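CurF (Lyngbya majuscula, PDB 5DP2) probably catalyses NADPH-dependent formation of the cyclopropane ring in curacin A biosynthesis, as an enoyl reductase domain of a polyketide synthase. Local coordinates at residues I15-L24 against L54-E62; I244-E255 against R270-F279. All blocks are in the same frame, centred on the assembly; numbering follows the deposited sequence.

Contact 1: residues I15-L24 against L54-E62; sequences IPSYGLLKNL and LNVLGIFQE
Val56 packs its two methyls against different leucines of the loop 15-24. CG1 lies 3.7 Å from Leu21 CD2, and the two side chains cross at about a right angle. CG2 meets Leu24 CD2 at 3.9 Å. The valine rotamer makes this split: CG1 is anti to the backbone N (chi1 176°), while CG2 is anti to the carbonyl carbon. CG1 also comes close to Leu20 O, at 3.4 Å. Leu57 starts off away from the loop, but its CD2 turns back to Gly19 O.

One backbone bond joins the segments, from Gly19 N to Val56 O (2.8 Å). The same oxygen lies at the edge of the Tyr18 ring. Tyr18 has CG beside its own backbone N (chi1 -66°), which lays the ring along the end of the helix. Its CD1 is 3.2 Å from Asn55 O, and its CE2 meets Gln61 NE2 at 4.0 Å, with ring and amide planes only 18° apart. A water links Tyr18 OH to Glu62 N. Asn55 ND2 holds the chain beyond the helix by bonding both Phe60 O and Glu62 OE2. Glu62 also forms a salt bridge with Arg51.

Gly58 has positive phi and ends helix 50-57. The helix closes in a Schellman motif, packed against the loop that links strands 11-14 and 25-28.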
loop_
_atom_site.group_PDB
_atom_site.type_symbol
_atom_site.label_atom_id
_atom_site.label_comp_id
_atom_site.label_asym_id
_atom_site.label_seq_id
_atom_site.Cartn_x
_atom_site.Cartn_y
_atom_site.Cartn_z
ATOM N N ILE A 15 3.473 11.147 -17.609
ATOM C CA ILE A 15 4.887 11.364 -17.912
ATOM C C ILE A 15 5.115 11.196 -19.415
ATOM O O ILE A 15 4.422 10.424 -20.073
ATOM C CB ILE A 15 5.804 10.396 -17.137
ATOM C CG1 ILE A 15 5.424 8.935 -17.362
ATOM C CG2 ILE A 15 5.833 10.745 -15.661
ATOM C CD1 ILE A 15 6.395 7.933 -16.772
ATOM N N PRO A 16 6.173 11.844 -19.940
ATOM C CA PRO A 16 6.512 11.667 -21.345
ATOM C C PRO A 16 7.421 10.472 -21.587
ATOM O O PRO A 16 7.539 10.002 -22.733
ATOM C CB PRO A 16 7.249 12.960 -21.680
ATOM C CG PRO A 16 7.893 13.370 -20.401
ATOM C CD PRO A 16 6.869 13.002 -19.356
ATOM N N SER A 17 8.107 10.013 -20.547
ATOM C CA SER A 17 9.201 9.050 -20.662
ATOM C C SER A 17 9.582 8.709 -19.218
ATOM O O SER A 17 9.210 9.432 -18.281
ATOM C CB SER A 17 10.412 9.627 -21.401
ATOM O OG SER A 17 10.856 10.819 -20.779
ATOM N N TYR A 18 10.354 7.642 -19.051
ATOM C CA TYR A 18 10.814 7.198 -17.734
ATOM C C TYR A 18 12.146 7.837 -17.357
ATOM O O TYR A 18 12.972 8.173 -18.228
ATOM C CB TYR A 18 10.999 5.688 -17.734
ATOM C CG TYR A 18 9.709 4.922 -17.905
ATOM C CD1 TYR A 18 8.667 5.107 -17.024
ATOM C CD2 TYR A 18 9.517 4.007 -18.931
ATOM C CE1 TYR A 18 7.469 4.412 -17.158
ATOM C CE2 TYR A 18 8.313 3.298 -19.073
ATOM C CZ TYR A 18 7.288 3.514 -18.170
ATOM O OH TYR A 18 6.071 2.849 -18.255
ATOM N N GLY A 19 12.354 7.990 -16.050
ATOM C CA GLY A 19 13.677 8.259 -15.496
ATOM C C GLY A 19 13.800 9.387 -14.503
ATOM O O GLY A 19 14.758 9.391 -13.709
ATOM N N LEU A 20 12.896 10.366 -14.546
ATOM C CA LEU A 20 12.991 11.546 -13.666
ATOM C C LEU A 20 11.638 11.922 -13.071
ATOM O O LEU A 20 10.647 12.058 -13.807
ATOM C CB LEU A 20 13.535 12.766 -14.366
ATOM C CG LEU A 20 14.991 12.726 -14.849
ATOM C CD1 LEU A 20 15.329 14.039 -15.501
ATOM C CD2 LEU A 20 16.006 12.423 -13.748
ATOM N N LEU A 21 11.598 12.149 -11.762
ATOM C CA LEU A 21 10.373 12.609 -11.118
ATOM C C LEU A 21 9.927 13.968 -11.656
ATOM O O LEU A 21 8.719 14.238 -11.725
ATOM C CB LEU A 21 10.527 12.668 -9.587
ATOM C CG LEU A 21 10.810 11.324 -8.903
ATOM C CD1 LEU A 21 10.870 11.508 -7.403
ATOM C CD2 LEU A 21 9.794 10.270 -9.282
ATOM N N LYS A 22 10.882 14.828 -12.036
ATOM C CA LYS A 22 10.502 16.176 -12.448
ATOM C C LYS A 22 9.676 16.178 -13.717
ATOM O O LYS A 22 9.074 17.196 -14.063
ATOM C CB LYS A 22 11.708 17.102 -12.583
ATOM C CG LYS A 22 12.594 16.797 -13.775
ATOM C CD LYS A 22 13.925 17.544 -13.748
ATOM C CE LYS A 22 13.827 18.920 -14.368
ATOM N NZ LYS A 22 15.161 19.594 -14.344
ATOM N N ASN A 23 9.653 15.076 -14.457
ATOM C CA ASN A 23 8.832 15.034 -15.662
ATOM C C ASN A 23 7.355 14.678 -15.428
ATOM O O ASN A 23 6.558 14.690 -16.384
ATOM C CB ASN A 23 9.418 14.080 -16.693
ATOM C CG ASN A 23 10.743 14.543 -17.268
ATOM O OD1 ASN A 23 10.960 15.731 -17.533
ATOM N ND2 ASN A 23 11.611 13.585 -17.532
ATOM N N LEU A 24 6.958 14.424 -14.181
ATOM C CA LEU A 24 5.527 14.295 -13.864
ATOM C C LEU A 24 4.832 15.616 -14.225
ATOM O O LEU A 24 5.293 16.681 -13.837
ATOM C CB LEU A 24 5.362 14.012 -12.377
ATOM C CG LEU A 24 5.670 12.572 -11.962
ATOM C CD1 LEU A 24 5.953 12.487 -10.472
ATOM C CD2 LEU A 24 4.525 11.649 -12.361
ATOM N N LEU A 54 8.962 3.921 -8.233
ATOM C CA LEU A 54 9.744 2.990 -9.044
ATOM C C LEU A 54 9.290 3.036 -10.502
ATOM O O LEU A 54 10.108 2.909 -11.420
ATOM C CB LEU A 54 9.623 1.559 -8.498
ATOM C CG LEU A 54 10.060 1.301 -7.058
ATOM C CD1 LEU A 54 9.873 -0.175 -6.737
ATOM C CD2 LEU A 54 11.497 1.757 -6.833
ATOM N N ASN A 55 7.984 3.213 -10.720
ATOM C CA ASN A 55 7.467 3.294 -12.092
ATOM C C ASN A 55 8.042 4.515 -12.813
ATOM O O ASN A 55 8.559 4.410 -13.950
ATOM C CB ASN A 55 5.938 3.474 -12.107
ATOM C CG ASN A 55 5.107 2.283 -11.636
ATOM O OD1 ASN A 55 3.966 2.513 -11.214
ATOM N ND2 ASN A 55 5.606 1.067 -11.757
ATOM N N VAL A 56 7.963 5.698 -12.198
ATOM C CA VAL A 56 8.437 6.913 -12.876
ATOM C C VAL A 56 9.934 6.806 -13.197
ATOM O O VAL A 56 10.357 7.244 -14.268
ATOM C CB VAL A 56 8.141 8.180 -12.058
ATOM C CG1 VAL A 56 8.724 9.415 -12.742
ATOM C CG2 VAL A 56 6.639 8.377 -11.870
ATOM N N LEU A 57 10.695 6.247 -12.268
ATOM C CA LEU A 57 12.148 6.122 -12.423
ATOM C C LEU A 57 12.569 5.023 -13.382
ATOM O O LEU A 57 13.750 4.939 -13.728
ATOM C CB LEU A 57 12.781 5.894 -11.046
ATOM C CG LEU A 57 12.648 7.075 -10.071
ATOM C CD1 LEU A 57 13.228 6.680 -8.726
ATOM C CD2 LEU A 57 13.269 8.365 -10.603
ATOM N N GLY A 58 11.642 4.189 -13.833
ATOM C CA GLY A 58 11.958 3.088 -14.729
ATOM C C GLY A 58 12.585 1.873 -14.044
ATOM O O GLY A 58 13.217 1.059 -14.716
ATOM N N ILE A 59 12.403 1.732 -12.730
ATOM C CA ILE A 59 12.954 0.614 -11.961
ATOM C C ILE A 59 12.000 -0.596 -12.007
ATOM O O ILE A 59 12.445 -1.753 -12.034
ATOM C CB ILE A 59 13.266 1.066 -10.508
ATOM C CG1 ILE A 59 14.368 2.140 -10.546
ATOM C CG2 ILE A 59 13.683 -0.110 -9.636
ATOM C CD1 ILE A 59 14.591 2.912 -9.263
ATOM N N PHE A 60 10.689 -0.330 -11.971
ATOM C CA PHE A 60 9.663 -1.377 -12.086
ATOM C C PHE A 60 8.711 -0.924 -13.174
ATOM O O PHE A 60 8.143 0.167 -13.081
ATOM C CB PHE A 60 8.885 -1.589 -10.773
ATOM C CG PHE A 60 7.972 -2.794 -10.798
ATOM C CD1 PHE A 60 6.730 -2.766 -11.446
ATOM C CD2 PHE A 60 8.348 -3.961 -10.174
ATOM C CE1 PHE A 60 5.923 -3.886 -11.509
ATOM C CE2 PHE A 60 7.530 -5.082 -10.222
ATOM C CZ PHE A 60 6.311 -5.041 -10.882
ATOM N N GLN A 61 8.523 -1.762 -14.191
ATOM C CA GLN A 61 7.616 -1.419 -15.284
ATOM C C GLN A 61 6.266 -2.121 -15.132
ATOM O O GLN A 61 6.218 -3.348 -14.995
ATOM C CB GLN A 61 8.219 -1.761 -16.643
ATOM C CG GLN A 61 7.365 -1.219 -17.759
ATOM C CD GLN A 61 8.007 -1.406 -19.097
ATOM O OE1 GLN A 61 7.540 -2.218 -19.914
ATOM N NE2 GLN A 61 9.077 -0.654 -19.352
ATOM N N GLU A 62 5.186 -1.347 -15.089
ATOM C CA GLU A 62 3.881 -1.979 -14.975
ATOM C C GLU A 62 3.588 -2.861 -16.182
ATOM O O GLU A 62 3.841 -2.467 -17.333
ATOM C CB GLU A 62 2.779 -0.914 -14.871
ATOM C CG GLU A 62 2.843 -0.110 -13.589
ATOM C CD GLU A 62 2.666 -0.960 -12.373
ATOM O OE1 GLU A 62 1.643 -1.690 -12.308
ATOM O OE2 GLU A 62 3.519 -0.910 -11.442
HETATM O O HOH W 1 5.704 1.447 -15.641
#

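Contact 2: residues I244-E255 against R270-F279; sequences IDILAPGGRYIE and RRPDVKYFPF. With NAP (NADP nicotinamide-adenine-dinucleotide phosphate), chain B.
Arg252 to Glu255 pair in parallel register with Lys275 to Pro278, the two strands of a beta-alpha-beta unit at the edge of the Rossmann-fold sheet. Tyr253 N bonds Lys275 O at 2.8 Å, and Tyr253 O accepts from Phe277 N. Beside this ladder the Tyr253 and Tyr276 side chains run alongside each other in the same direction. Tyr276 CE1 sits over one face of the Tyr253 ring, with the planes 34° apart. One water donates to both hydroxyls. Tyr276 OH also bonds Trp262 O.

Before the strands, Arg271 holds the chain just ahead of the corner at Pro249 and Gly250. Its NH1 and NH2 both reach Leu247 O, at 2.9 and 3.0 Å, from the same face of that carbonyl. Bends at chi2 and chi3 (-73° and -65°) fold the chain back so that NE and NH2 grip Asp273 side-on, one to each carboxylate oxygen. Val274 CG2 lies over one guanidinium face, toward the rim, and touches Leu247 CD1 at 3.6 Å. Asp273 OD2 takes a second bond from Gly250 N through its anti lone pair. A methionine in place of Arg271 would probably leave Leu247 O without these two donors and Asp273 without its charge partner.

Further out, Arg270 grips Asp245 side-on in a salt bridge. At the other end of the strands, Ile254 CG2 meets the edge of the Phe279 ring, 3.6 Å from CE1. There Phe279 O accepts a hydrogen bond from the nicotinamide amide of NADP, with N7N 2.8 Å from Phe279 O.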
loop_
_atom_site.group_PDB
_atom_site.type_symbol
_atom_site.label_atom_id
_atom_site.label_comp_id
_atom_site.label_asym_id
_atom_site.label_seq_id
_atom_site.Cartn_x
_atom_site.Cartn_y
_atom_site.Cartn_z
ATOM N N ILE A 244 15.157 -15.433 6.244
ATOM C CA ILE A 244 14.784 -16.846 6.326
ATOM C C ILE A 244 15.440 -17.479 7.560
ATOM O O ILE A 244 14.824 -18.285 8.280
ATOM C CB ILE A 244 15.128 -17.580 5.015
ATOM C CG1 ILE A 244 14.237 -17.073 3.878
ATOM C CG2 ILE A 244 14.993 -19.093 5.187
ATOM C CD1 ILE A 244 14.711 -17.496 2.492
ATOM N N ASP A 245 16.716 -17.141 7.799
ATOM C CA ASP A 245 17.461 -17.770 8.870
ATOM C C ASP A 245 16.973 -17.449 10.272
ATOM O O ASP A 245 17.274 -18.216 11.184
ATOM C CB ASP A 245 18.923 -17.461 8.725
ATOM C CG ASP A 245 19.564 -18.173 7.497
ATOM O OD1 ASP A 245 18.909 -19.070 6.903
ATOM O OD2 ASP A 245 20.725 -17.889 7.232
ATOM N N ILE A 246 16.222 -16.358 10.450
ATOM C CA ILE A 246 15.706 -15.998 11.768
ATOM C C ILE A 246 14.241 -16.376 11.953
ATOM O O ILE A 246 13.651 -16.038 12.986
ATOM C CB ILE A 246 15.961 -14.538 12.137
ATOM C CG1 ILE A 246 15.272 -13.580 11.182
ATOM C CG2 ILE A 246 17.453 -14.308 12.301
ATOM C CD1 ILE A 246 15.365 -12.142 11.590
ATOM N N LEU A 247 13.665 -17.151 11.027
ATOM C CA LEU A 247 12.342 -17.719 11.257
ATOM C C LEU A 247 12.430 -18.844 12.276
ATOM O O LEU A 247 13.290 -19.742 12.161
ATOM C CB LEU A 247 11.745 -18.231 9.944
ATOM C CG LEU A 247 11.312 -17.119 9.023
ATOM C CD1 LEU A 247 11.173 -17.623 7.590
ATOM C CD2 LEU A 247 10.021 -16.481 9.470
ATOM N N ALA A 248 11.511 -18.823 13.239
ATOM C CA ALA A 248 11.304 -19.940 14.160
ATOM C C ALA A 248 10.855 -21.171 13.372
ATOM O O ALA A 248 10.480 -21.088 12.200
ATOM C CB ALA A 248 10.255 -19.518 15.165
ATOM N N PRO A 249 10.856 -22.356 14.020
ATOM C CA PRO A 249 10.327 -23.548 13.370
ATOM C C PRO A 249 8.927 -23.303 12.811
ATOM O O PRO A 249 8.063 -22.765 13.505
ATOM C CB PRO A 249 10.314 -24.593 14.485
ATOM C CG PRO A 249 11.264 -24.098 15.484
ATOM C CD PRO A 249 11.373 -22.642 15.368
ATOM N N GLY A 250 8.717 -23.675 11.539
ATOM C CA GLY A 250 7.422 -23.493 10.918
ATOM C C GLY A 250 7.030 -22.040 10.690
ATOM O O GLY A 250 5.848 -21.758 10.450
ATOM N N GLY A 251 7.990 -21.122 10.728
ATOM C CA GLY A 251 7.668 -19.707 10.580
ATOM C C GLY A 251 7.101 -19.383 9.201
ATOM O O GLY A 251 7.296 -20.113 8.229
ATOM N N ARG A 252 6.402 -18.240 9.160
ATOM C CA ARG A 252 5.717 -17.767 7.970
ATOM C C ARG A 252 6.399 -16.496 7.463
ATOM O O ARG A 252 6.511 -15.506 8.184
ATOM C CB ARG A 252 4.231 -17.556 8.233
ATOM C CG ARG A 252 3.495 -18.845 8.638
ATOM C CD ARG A 252 3.329 -19.043 10.136
ATOM N NE ARG A 252 2.283 -18.177 10.666
ATOM C CZ ARG A 252 2.085 -17.955 11.969
ATOM N NH1 ARG A 252 2.940 -18.403 12.875
ATOM N NH2 ARG A 252 1.046 -17.238 12.340
ATOM N N TYR A 253 6.825 -16.550 6.198
ATOM C CA TYR A 253 7.573 -15.478 5.543
ATOM C C TYR A 253 6.674 -14.811 4.518
ATOM O O TYR A 253 6.407 -15.403 3.469
ATOM C CB TYR A 253 8.845 -16.087 4.920
ATOM C CG TYR A 253 9.671 -15.227 4.028
ATOM C CD1 TYR A 253 9.598 -13.851 4.023
ATOM C CD2 TYR A 253 10.516 -15.839 3.080
ATOM C CE1 TYR A 253 10.301 -13.087 3.084
ATOM C CE2 TYR A 253 11.214 -15.098 2.150
ATOM C CZ TYR A 253 11.095 -13.727 2.145
ATOM O OH TYR A 253 11.724 -13.005 1.161
ATOM N N ILE A 254 6.215 -13.609 4.848
ATOM C CA ILE A 254 5.399 -12.800 3.950
ATOM C C ILE A 254 6.332 -11.869 3.195
ATOM O O ILE A 254 7.092 -11.103 3.795
ATOM C CB ILE A 254 4.368 -11.963 4.716
ATOM C CG1 ILE A 254 3.505 -12.804 5.670
ATOM C CG2 ILE A 254 3.515 -11.191 3.734
ATOM C CD1 ILE A 254 2.860 -11.930 6.720
ATOM N N GLU A 255 6.266 -11.920 1.849
ATOM C CA GLU A 255 7.125 -11.081 1.014
ATOM C C GLU A 255 6.253 -10.222 0.107
ATOM O O GLU A 255 5.527 -10.775 -0.768
ATOM C CB GLU A 255 8.105 -11.926 0.196
ATOM C CG GLU A 255 9.082 -11.093 -0.643
ATOM C CD GLU A 255 9.898 -10.120 0.210
ATOM O OE1 GLU A 255 10.771 -10.622 0.968
ATOM O OE2 GLU A 255 9.672 -8.898 0.156
ATOM N N ARG A 270 16.500 -23.830 1.431
ATOM C CA ARG A 270 17.146 -23.266 2.632
ATOM C C ARG A 270 16.451 -23.735 3.927
ATOM O O ARG A 270 17.125 -24.141 4.892
ATOM C CB ARG A 270 17.237 -21.747 2.506
ATOM C CG ARG A 270 18.151 -21.106 3.521
ATOM C CD ARG A 270 18.317 -19.618 3.278
ATOM N NE ARG A 270 19.353 -19.026 4.118
ATOM C CZ ARG A 270 20.640 -18.961 3.783
ATOM N NH1 ARG A 270 21.041 -19.385 2.601
ATOM N NH2 ARG A 270 21.514 -18.444 4.638
ATOM N N ARG A 271 15.128 -23.654 3.943
ATOM C CA ARG A 271 14.324 -23.983 5.136
ATOM C C ARG A 271 13.036 -24.682 4.674
ATOM O O ARG A 271 12.039 -24.016 4.367
ATOM C CB ARG A 271 13.994 -22.736 5.971
ATOM C CG ARG A 271 15.116 -22.245 6.869
ATOM C CD ARG A 271 15.328 -23.140 8.081
ATOM N NE ARG A 271 14.172 -23.134 8.965
ATOM C CZ ARG A 271 13.865 -22.147 9.802
ATOM N NH1 ARG A 271 14.682 -21.125 10.004
ATOM N NH2 ARG A 271 12.701 -22.191 10.456
ATOM N N PRO A 272 13.005 -26.027 4.638
ATOM C CA PRO A 272 11.811 -26.703 4.082
ATOM C C PRO A 272 10.562 -26.593 4.955
ATOM O O PRO A 272 9.452 -26.855 4.477
ATOM C CB PRO A 272 12.249 -28.157 3.929
ATOM C CG PRO A 272 13.471 -28.275 4.708
ATOM C CD PRO A 272 14.131 -26.949 4.803
ATOM N N ASP A 273 10.721 -26.196 6.225
ATOM C CA ASP A 273 9.614 -26.071 7.150
ATOM C C ASP A 273 8.875 -24.742 7.046
ATOM O O ASP A 273 7.773 -24.591 7.580
ATOM C CB ASP A 273 10.121 -26.205 8.590
ATOM C CG ASP A 273 11.158 -25.155 8.948
ATOM O OD1 ASP A 273 12.239 -25.141 8.285
ATOM O OD2 ASP A 273 10.899 -24.332 9.854
ATOM N N VAL A 274 9.498 -23.739 6.443
ATOM C CA VAL A 274 8.911 -22.391 6.388
ATOM C C VAL A 274 7.751 -22.346 5.401
ATOM O O VAL A 274 7.761 -23.024 4.358
ATOM C CB VAL A 274 10.045 -21.363 6.015
ATOM C CG1 VAL A 274 9.544 -20.044 5.393
ATOM C CG2 VAL A 274 10.940 -21.191 7.257
ATOM N N LYS A 275 6.750 -21.537 5.732
ATOM C CA LYS A 275 5.640 -21.273 4.852
ATOM C C LYS A 275 5.899 -19.919 4.181
ATOM O O LYS A 275 6.006 -18.907 4.853
ATOM C CB LYS A 275 4.340 -21.307 5.657
ATOM C CG LYS A 275 4.203 -22.544 6.581
ATOM C CD LYS A 275 4.274 -23.853 5.797
ATOM C CE LYS A 275 3.985 -25.120 6.608
ATOM N NZ LYS A 275 5.075 -25.502 7.546
ATOM N N TYR A 276 5.969 -19.908 2.860
ATOM C CA TYR A 276 6.370 -18.726 2.086
ATOM C C TYR A 276 5.161 -18.144 1.357
ATOM O O TYR A 276 4.465 -18.862 0.628
ATOM C CB TYR A 276 7.453 -19.144 1.095
ATOM C CG TYR A 276 7.967 -18.050 0.174
ATOM C CD1 TYR A 276 8.270 -16.781 0.631
ATOM C CD2 TYR A 276 8.151 -18.319 -1.171
ATOM C CE1 TYR A 276 8.786 -15.823 -0.229
ATOM C CE2 TYR A 276 8.657 -17.370 -2.042
ATOM C CZ TYR A 276 8.985 -16.121 -1.563
ATOM O OH TYR A 276 9.512 -15.146 -2.379
ATOM N N PHE A 277 4.948 -16.837 1.559
ATOM C CA PHE A 277 3.793 -16.120 1.062
ATOM C C PHE A 277 4.195 -14.837 0.310
ATOM O O PHE A 277 4.036 -13.732 0.807
ATOM C CB PHE A 277 2.837 -15.770 2.196
ATOM C CG PHE A 277 2.258 -16.959 2.884
ATOM C CD1 PHE A 277 1.340 -17.753 2.232
ATOM C CD2 PHE A 277 2.602 -17.272 4.205
ATOM C CE1 PHE A 277 0.762 -18.851 2.868
ATOM C CE2 PHE A 277 2.026 -18.344 4.855
ATOM C CZ PHE A 277 1.137 -19.148 4.174
ATOM N N PRO A 278 4.688 -14.988 -0.943
ATOM C CA PRO A 278 4.851 -13.830 -1.804
ATOM C C PRO A 278 3.514 -13.484 -2.457
ATOM O O PRO A 278 2.755 -14.399 -2.845
ATOM C CB PRO A 278 5.836 -14.346 -2.869
ATOM C CG PRO A 278 5.506 -15.810 -3.016
ATOM C CD PRO A 278 5.083 -16.240 -1.602
ATOM N N PHE A 279 3.217 -12.200 -2.627
ATOM C CA PHE A 279 2.004 -11.842 -3.344
ATOM C C PHE A 279 2.114 -10.431 -3.868
ATOM O O PHE A 279 2.941 -9.637 -3.405
ATOM C CB PHE A 279 0.727 -11.993 -2.482
ATOM C CG PHE A 279 0.674 -11.098 -1.257
ATOM C CD1 PHE A 279 1.223 -11.493 -0.056
ATOM C CD2 PHE A 279 0.047 -9.868 -1.294
ATOM C CE1 PHE A 279 1.128 -10.682 1.065
ATOM C CE2 PHE A 279 -0.010 -9.050 -0.178
ATOM C CZ PHE A 279 0.523 -9.465 1.010
HETATM P PA NAP B . 6.893 2.858 2.140
HETATM O O1A NAP B . 6.165 4.023 2.718
HETATM O O2A NAP B . 7.074 1.635 2.962
HETATM O O5B NAP B . 8.301 3.403 1.616
HETATM C C5B NAP B . 9.377 2.506 1.311
HETATM C C4B NAP B . 10.058 1.961 2.548
HETATM O O4B NAP B . 11.205 1.251 2.143
HETATM C C3B NAP B . 10.485 3.011 3.531
HETATM O O3B NAP B . 9.746 2.816 4.739
HETATM C C2B NAP B . 11.995 2.785 3.741
HETATM O O2B NAP B . 12.474 2.739 5.055
HETATM C C1B NAP B . 12.213 1.400 3.165
HETATM N N9A NAP B . 13.490 1.219 2.487
HETATM C C8A NAP B . 13.782 1.527 1.176
HETATM N N7A NAP B . 15.068 1.217 0.890
HETATM C C5A NAP B . 15.590 0.702 2.012
HETATM C C6A NAP B . 16.867 0.182 2.381
HETATM N N6A NAP B . 17.865 0.145 1.475
HETATM N N1A NAP B . 17.035 -0.264 3.619
HETATM C C2A NAP B . 16.022 -0.212 4.491
HETATM N N3A NAP B . 14.788 0.247 4.265
HETATM C C4A NAP B . 14.588 0.714 3.042
HETATM O O3 NAP B . 6.205 2.427 0.750
HETATM P PN NAP B . 4.868 1.585 0.492
HETATM O O1N NAP B . 4.182 2.199 -0.666
HETATM O O2N NAP B . 4.104 1.400 1.770
HETATM O O5D NAP B . 5.462 0.221 0.007
HETATM C C5D NAP B . 6.207 -0.589 0.945
HETATM C C4D NAP B . 7.018 -1.662 0.177
HETATM O O4D NAP B . 6.144 -2.713 -0.141
HETATM C C3D NAP B . 7.597 -1.192 -1.163
HETATM O O3D NAP B . 8.778 -1.963 -1.427
HETATM C C2D NAP B . 6.490 -1.501 -2.139
HETATM O O2D NAP B . 7.014 -1.675 -3.459
HETATM C C1D NAP B . 5.914 -2.767 -1.560
HETATM N N1N NAP B . 4.468 -3.054 -1.679
HETATM C C2N NAP B . 4.064 -4.230 -2.210
HETATM C C3N NAP B . 2.719 -4.567 -2.335
HETATM C C7N NAP B . 2.329 -5.878 -2.925
HETATM O O7N NAP B . 1.150 -5.997 -3.182
HETATM N N7N NAP B . 3.283 -6.828 -3.120
HETATM C C4N NAP B . 1.751 -3.657 -1.896
HETATM C C5N NAP B . 2.190 -2.457 -1.352
HETATM C C6N NAP B . 3.556 -2.167 -1.245
HETATM P P2B NAP B . 12.680 4.022 5.987
HETATM O O1X NAP B . 11.289 4.556 6.303
HETATM O O2X NAP B . 13.384 3.447 7.183
HETATM O O3X NAP B . 13.502 5.012 5.197
HETATM O O HOH W 2 17.647 -21.026 10.062
HETATM O O HOH W 3 17.772 -21.102 8.480
HETATM O O HOH W 4 3.983 -23.681 9.962
HETATM O O HOH W 5 11.864 -13.893 -1.557
#

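Overall arrangement
From the N terminus, strand 11-14 leads into the loop 15-24. Strand 25-28, then strand 39-48 and helix 50-57 follow, and contact 1 closes when the end of that helix meets the loop. Contact 1 thus ties the hairpin of strands 11-14 and 25-28 to helix 50-57. Contact 2 opens much later, at the end of helix 239-245. It closes a short excursion through helix 264-270 and joins strand 251-255 to the outermost strand 275-278. The two contacts are in series and neither nest nor cross. The centres of contacts 1 and 2 are about 33 Å apart. NADP lies between them: Phe279 of contact 2 binds it, while the Asn55 side chain of contact 1 stays about 9 Å away.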